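Local coordinates for protein response regulator (Caulobacter vibrioides, PDB 3T0Y) that probably acts, through this sigma-factor-like domain of a PhyR-type response regulator, as a sigma-factor mimic that binds an anti-sigma factor in two-component signalling, at residues C[29-32]-C[33-37]; C[39-42]-C[43-47]. All blocks are in the same frame, centred on the assembly; numbering follows the deposited sequence.

Contact 1 of 2, residues C[29-32]-C[33-37]; sequences RRYA and RALTG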
loop_
_atom_site.group_PDB
_atom_site.type_symbol
_atom_site.label_atom_id
_atom_site.label_comp_id
_atom_site.label_asym_id
_atom_site.label_seq_id
_atom_site.Cartn_x
_atom_site.Cartn_y
_atom_site.Cartn_z
ATOM N N ARG C 29 -12.217 -3.237 3.084
ATOM C CA ARG C 29 -11.177 -2.211 3.178
ATOM C C ARG C 29 -10.469 -2.325 4.499
ATOM O O ARG C 29 -9.253 -2.109 4.580
ATOM C CB ARG C 29 -11.724 -0.793 3.052
ATOM C CG ARG C 29 -12.358 -0.456 1.737
ATOM C CD ARG C 29 -12.783 1.019 1.744
ATOM N NE ARG C 29 -11.649 1.930 1.573
ATOM C CZ ARG C 29 -11.540 3.121 2.154
ATOM N NH1 ARG C 29 -12.490 3.551 2.978
ATOM N NH2 ARG C 29 -10.469 3.880 1.922
ATOM N N ARG C 30 -11.234 -2.628 5.547
ATOM C CA ARG C 30 -10.640 -2.788 6.861
ATOM C C ARG C 30 -9.646 -3.937 6.804
ATOM O O ARG C 30 -8.530 -3.816 7.281
ATOM C CB ARG C 30 -11.694 -3.066 7.939
ATOM C CG ARG C 30 -11.078 -3.320 9.318
ATOM C CD ARG C 30 -12.101 -3.785 10.331
ATOM N NE ARG C 30 -12.849 -4.916 9.811
ATOM C CZ ARG C 30 -13.960 -5.397 10.342
ATOM N NH1 ARG C 30 -14.479 -4.841 11.430
ATOM N NH2 ARG C 30 -14.567 -6.416 9.756
ATOM N N TYR C 31 -10.059 -5.055 6.214
ATOM C CA TYR C 31 -9.198 -6.229 6.174
ATOM C C TYR C 31 -7.944 -5.924 5.352
ATOM O O TYR C 31 -6.824 -6.219 5.771
ATOM C CB TYR C 31 -9.949 -7.412 5.584
ATOM C CG TYR C 31 -9.085 -8.616 5.345
ATOM C CD1 TYR C 31 -8.551 -9.325 6.414
ATOM C CD2 TYR C 31 -8.797 -9.049 4.051
ATOM C CE1 TYR C 31 -7.746 -10.424 6.213
ATOM C CE2 TYR C 31 -7.999 -10.155 3.837
ATOM C CZ TYR C 31 -7.476 -10.844 4.939
ATOM O OH TYR C 31 -6.693 -11.962 4.767
ATOM N N ALA C 32 -8.154 -5.314 4.187
ATOM C CA ALA C 32 -7.088 -5.003 3.251
ATOM C C ALA C 32 -6.003 -4.196 3.925
ATOM O O ALA C 32 -4.810 -4.504 3.797
ATOM C CB ALA C 32 -7.670 -4.230 2.042
ATOM N N ARG C 33 -6.425 -3.175 4.676
ATOM C CA ARG C 33 -5.506 -2.259 5.344
ATOM C C ARG C 33 -4.760 -2.991 6.453
ATOM O O ARG C 33 -3.561 -2.812 6.622
ATOM C CB ARG C 33 -6.258 -1.011 5.849
ATOM C CG ARG C 33 -6.055 -0.571 7.324
ATOM C CD ARG C 33 -4.633 -0.137 7.642
ATOM N NE ARG C 33 -4.444 0.975 8.594
ATOM C CZ ARG C 33 -5.382 1.585 9.331
ATOM N NH1 ARG C 33 -6.655 1.209 9.299
ATOM N NH2 ARG C 33 -5.026 2.590 10.130
ATOM N N ALA C 34 -5.453 -3.852 7.184
ATOM C CA ALA C 34 -4.806 -4.522 8.298
ATOM C C ALA C 34 -3.790 -5.527 7.763
ATOM O O ALA C 34 -2.735 -5.742 8.369
ATOM C CB ALA C 34 -5.845 -5.211 9.172
ATOM N N LEU C 35 -4.113 -6.145 6.627
ATOM C CA LEU C 35 -3.279 -7.207 6.080
ATOM C C LEU C 35 -2.047 -6.647 5.419
ATOM O O LEU C 35 -0.962 -7.194 5.591
ATOM C CB LEU C 35 -4.052 -8.079 5.078
ATOM C CG LEU C 35 -3.249 -9.161 4.334
ATOM C CD1 LEU C 35 -2.901 -10.358 5.262
ATOM C CD2 LEU C 35 -3.989 -9.656 3.095
ATOM N N THR C 36 -2.195 -5.534 4.700
ATOM C CA THR C 36 -1.128 -5.078 3.820
ATOM C C THR C 36 -0.366 -3.825 4.290
ATOM O O THR C 36 0.627 -3.445 3.676
ATOM C CB THR C 36 -1.655 -4.822 2.404
ATOM O OG1 THR C 36 -2.455 -3.638 2.423
ATOM C CG2 THR C 36 -2.490 -6.015 1.906
ATOM N N GLY C 37 -0.831 -3.182 5.360
ATOM C CA GLY C 37 -0.012 -2.194 6.026
ATOM C C GLY C 37 -0.513 -0.777 6.105
ATOM O O GLY C 37 -0.131 -0.047 7.025
#
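Arg33 N donates to Arg29 O over 3.0 Å, opening a ladder of i-to-i+4 backbone bonds that joins 29-32 to 33-36 as one continuous alpha helix, the last turns of helix 25-36 in the sigma2-like part of the domain. Leu35 N donates to Tyr31 O at 2.8 Å. The helix gives way at Gly37, the first residue beyond it, whose positive phi of 119° leaves helical geometry; Gly37 N still bonds Arg33 O. Tyr31 and Leu35, one turn apart, lie side by side: Leu35 CB sits over one ring face and Leu35 CD2 is 4.1 Å from Tyr31 CE2. Each has its CG anti to the backbone N (chi1 173° for Tyr31), which leans both the same way. Tyr31 OH is buried without a polar partner; its neighbours here are the Leu35 methyls. The guanidinium groups of Arg30 and Arg33 form salt bridges with Glu107 and Asp84 of the second subunit, and Arg30 also pairs with an acidic side chain of another protein's chain. At the last turn Ala32 O accepts two bonds from one residue: Thr36 N arrives at 3.0 Å from one side of the carbonyl plane, and Thr36 OG1, 2.9 Å away, from the other, 38° out of that plane.

Contact 2 of 2, residues C[39-42]-C[43-47]; sequences QATG and DHYVR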
loop_
_atom_site.group_PDB
_atom_site.type_symbol
_atom_site.label_atom_id
_atom_site.label_comp_id
_atom_site.label_asym_id
_atom_site.label_seq_id
_atom_site.Cartn_x
_atom_site.Cartn_y
_atom_site.Cartn_z
ATOM N N GLN C 39 -3.895 2.050 4.168
ATOM C CA GLN C 39 -5.131 2.120 3.394
ATOM C C GLN C 39 -4.849 2.212 1.902
ATOM O O GLN C 39 -5.600 1.671 1.096
ATOM C CB GLN C 39 -5.994 3.311 3.837
ATOM C CG GLN C 39 -7.483 3.143 3.525
ATOM C CD GLN C 39 -8.087 1.908 4.216
ATOM O OE1 GLN C 39 -8.322 1.916 5.433
ATOM N NE2 GLN C 39 -8.323 0.835 3.439
ATOM N N ALA C 40 -3.768 2.888 1.534
ATOM C CA ALA C 40 -3.404 3.006 0.119
ATOM C C ALA C 40 -3.082 1.643 -0.486
ATOM O O ALA C 40 -3.593 1.281 -1.550
ATOM C CB ALA C 40 -2.224 3.949 -0.060
ATOM N N THR C 41 -2.225 0.890 0.200
ATOM C CA THR C 41 -1.890 -0.452 -0.222
ATOM C C THR C 41 -3.160 -1.332 -0.215
ATOM O O THR C 41 -3.416 -2.083 -1.178
ATOM C CB THR C 41 -0.789 -1.062 0.668
ATOM O OG1 THR C 41 0.347 -0.181 0.705
ATOM C CG2 THR C 41 -0.342 -2.406 0.117
ATOM N N GLY C 42 -3.974 -1.208 0.836
ATOM C CA GLY C 42 -5.192 -2.019 0.938
ATOM C C GLY C 42 -6.194 -1.722 -0.183
ATOM O O GLY C 42 -6.742 -2.632 -0.815
ATOM N N ASP C 43 -6.423 -0.435 -0.438
ATOM C CA ASP C 43 -7.293 -0.019 -1.525
ATOM C C ASP C 43 -6.749 -0.454 -2.874
ATOM O O ASP C 43 -7.507 -0.750 -3.780
ATOM C CB ASP C 43 -7.507 1.495 -1.500
ATOM C CG ASP C 43 -8.309 1.942 -0.294
ATOM O OD1 ASP C 43 -8.835 1.060 0.406
ATOM O OD2 ASP C 43 -8.443 3.162 -0.052
ATOM N N HIS C 44 -5.438 -0.495 -3.023
ATOM C CA HIS C 44 -4.878 -0.998 -4.273
ATOM C C HIS C 44 -5.374 -2.424 -4.537
ATOM O O HIS C 44 -5.780 -2.766 -5.653
ATOM C CB HIS C 44 -3.346 -0.973 -4.245
ATOM C CG HIS C 44 -2.719 -1.891 -5.251
ATOM N ND1 HIS C 44 -2.686 -1.608 -6.603
ATOM C CD2 HIS C 44 -2.123 -3.101 -5.105
ATOM C CE1 HIS C 44 -2.083 -2.596 -7.243
ATOM N NE2 HIS C 44 -1.735 -3.515 -6.359
ATOM N N TYR C 45 -5.358 -3.253 -3.493
ATOM C CA TYR C 45 -5.673 -4.671 -3.642
ATOM C C TYR C 45 -7.174 -4.916 -3.803
ATOM O O TYR C 45 -7.604 -5.815 -4.527
ATOM C CB TYR C 45 -5.107 -5.473 -2.461
ATOM C CG TYR C 45 -3.657 -5.837 -2.648
ATOM C CD1 TYR C 45 -3.279 -6.739 -3.643
ATOM C CD2 TYR C 45 -2.664 -5.265 -1.860
ATOM C CE1 TYR C 45 -1.951 -7.078 -3.836
ATOM C CE2 TYR C 45 -1.320 -5.601 -2.040
ATOM C CZ TYR C 45 -0.978 -6.512 -3.033
ATOM O OH TYR C 45 0.328 -6.872 -3.223
ATOM N N VAL C 46 -7.958 -4.111 -3.108
ATOM C CA VAL C 46 -9.386 -4.129 -3.293
ATOM C C VAL C 46 -9.754 -3.778 -4.746
ATOM O O VAL C 46 -10.610 -4.432 -5.354
ATOM C CB VAL C 46 -10.089 -3.146 -2.321
ATOM C CG1 VAL C 46 -11.583 -3.191 -2.549
ATOM C CG2 VAL C 46 -9.742 -3.494 -0.872
ATOM N N ARG C 47 -9.131 -2.725 -5.287
ATOM C CA ARG C 47 -9.418 -2.309 -6.657
ATOM C C ARG C 47 -9.112 -3.454 -7.609
ATOM O O ARG C 47 -9.943 -3.837 -8.417
ATOM C CB ARG C 47 -8.623 -1.052 -7.055
ATOM C CG ARG C 47 -9.210 0.260 -6.523
ATOM C CD ARG C 47 -8.604 1.498 -7.225
ATOM N NE ARG C 47 -7.146 1.451 -7.231
ATOM C CZ ARG C 47 -6.376 1.931 -6.260
ATOM N NH1 ARG C 47 -6.924 2.520 -5.203
ATOM N NH2 ARG C 47 -5.055 1.821 -6.345
HETATM O O HOH W 1 -4.737 3.254 -3.761
#
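Gln39 and Asp43 meet in an i-to-i+4 contact on the first turns of helix 39-54, in the sigma2-like part of the domain. The backbone evidence is a 2.7 Å bond from Asp43 N to Gln39 O, followed by His44 N to Ala40 O and Val46 N to Gly42 O. A side-chain bond reinforces the first turn: Gln39 NE2 donates to Asp43 OD1 over 3.1 Å, arriving from above the carboxylate, 45° out of its plane, with the amide and carboxylate planes 29° apart. The bend of Gln39 at chi2 (60°) brings NE2 to OD1, while Asp43 OD2 faces Arg29 of helix 25-36, its salt-bridge partner; the carboxylate is thus held by two partners. Two residues further on, Thr41 CG2 packs 4.0 Å from Tyr45 CE2, the two side chains running alongside each other. A water bridges Ala40 and Arg47: water 1 donates to Ala40 O at 3.2 Å and accepts from Arg47 NH1 at 2.7 Å, in the plane of the guanidinium. His44 CD2 stands 3.8 Å above the centre of the Tyr45 ring. Val46 packs on Ala32 of helix 25-36 and on Phe74 of helix 66-80, while Tyr45 meets Trp78 of helix 66-80 edge-to-face.

Contact 1 closes helix 25-36 and contact 2 opens helix 39-54, in series along the chain, with their centres 8 Å apart within the same sigma2-like part of the domain. Polar bonds join the two helices: Arg29 NH2 lies 2.9 Å from Asp43 OD2 in a salt bridge, and Gln39 NE2 probably donates to Arg29 O at 3.3 Å. Near the turn, Thr36 OG1 packs 3.4 Å from Thr41 CG2, which brings the end of one helix against the start of the next. Both contacts also reach the second subunit and the chain of another protein, so this helix pair belongs at once to the domain's buried interior and to its interfaces in the assembly.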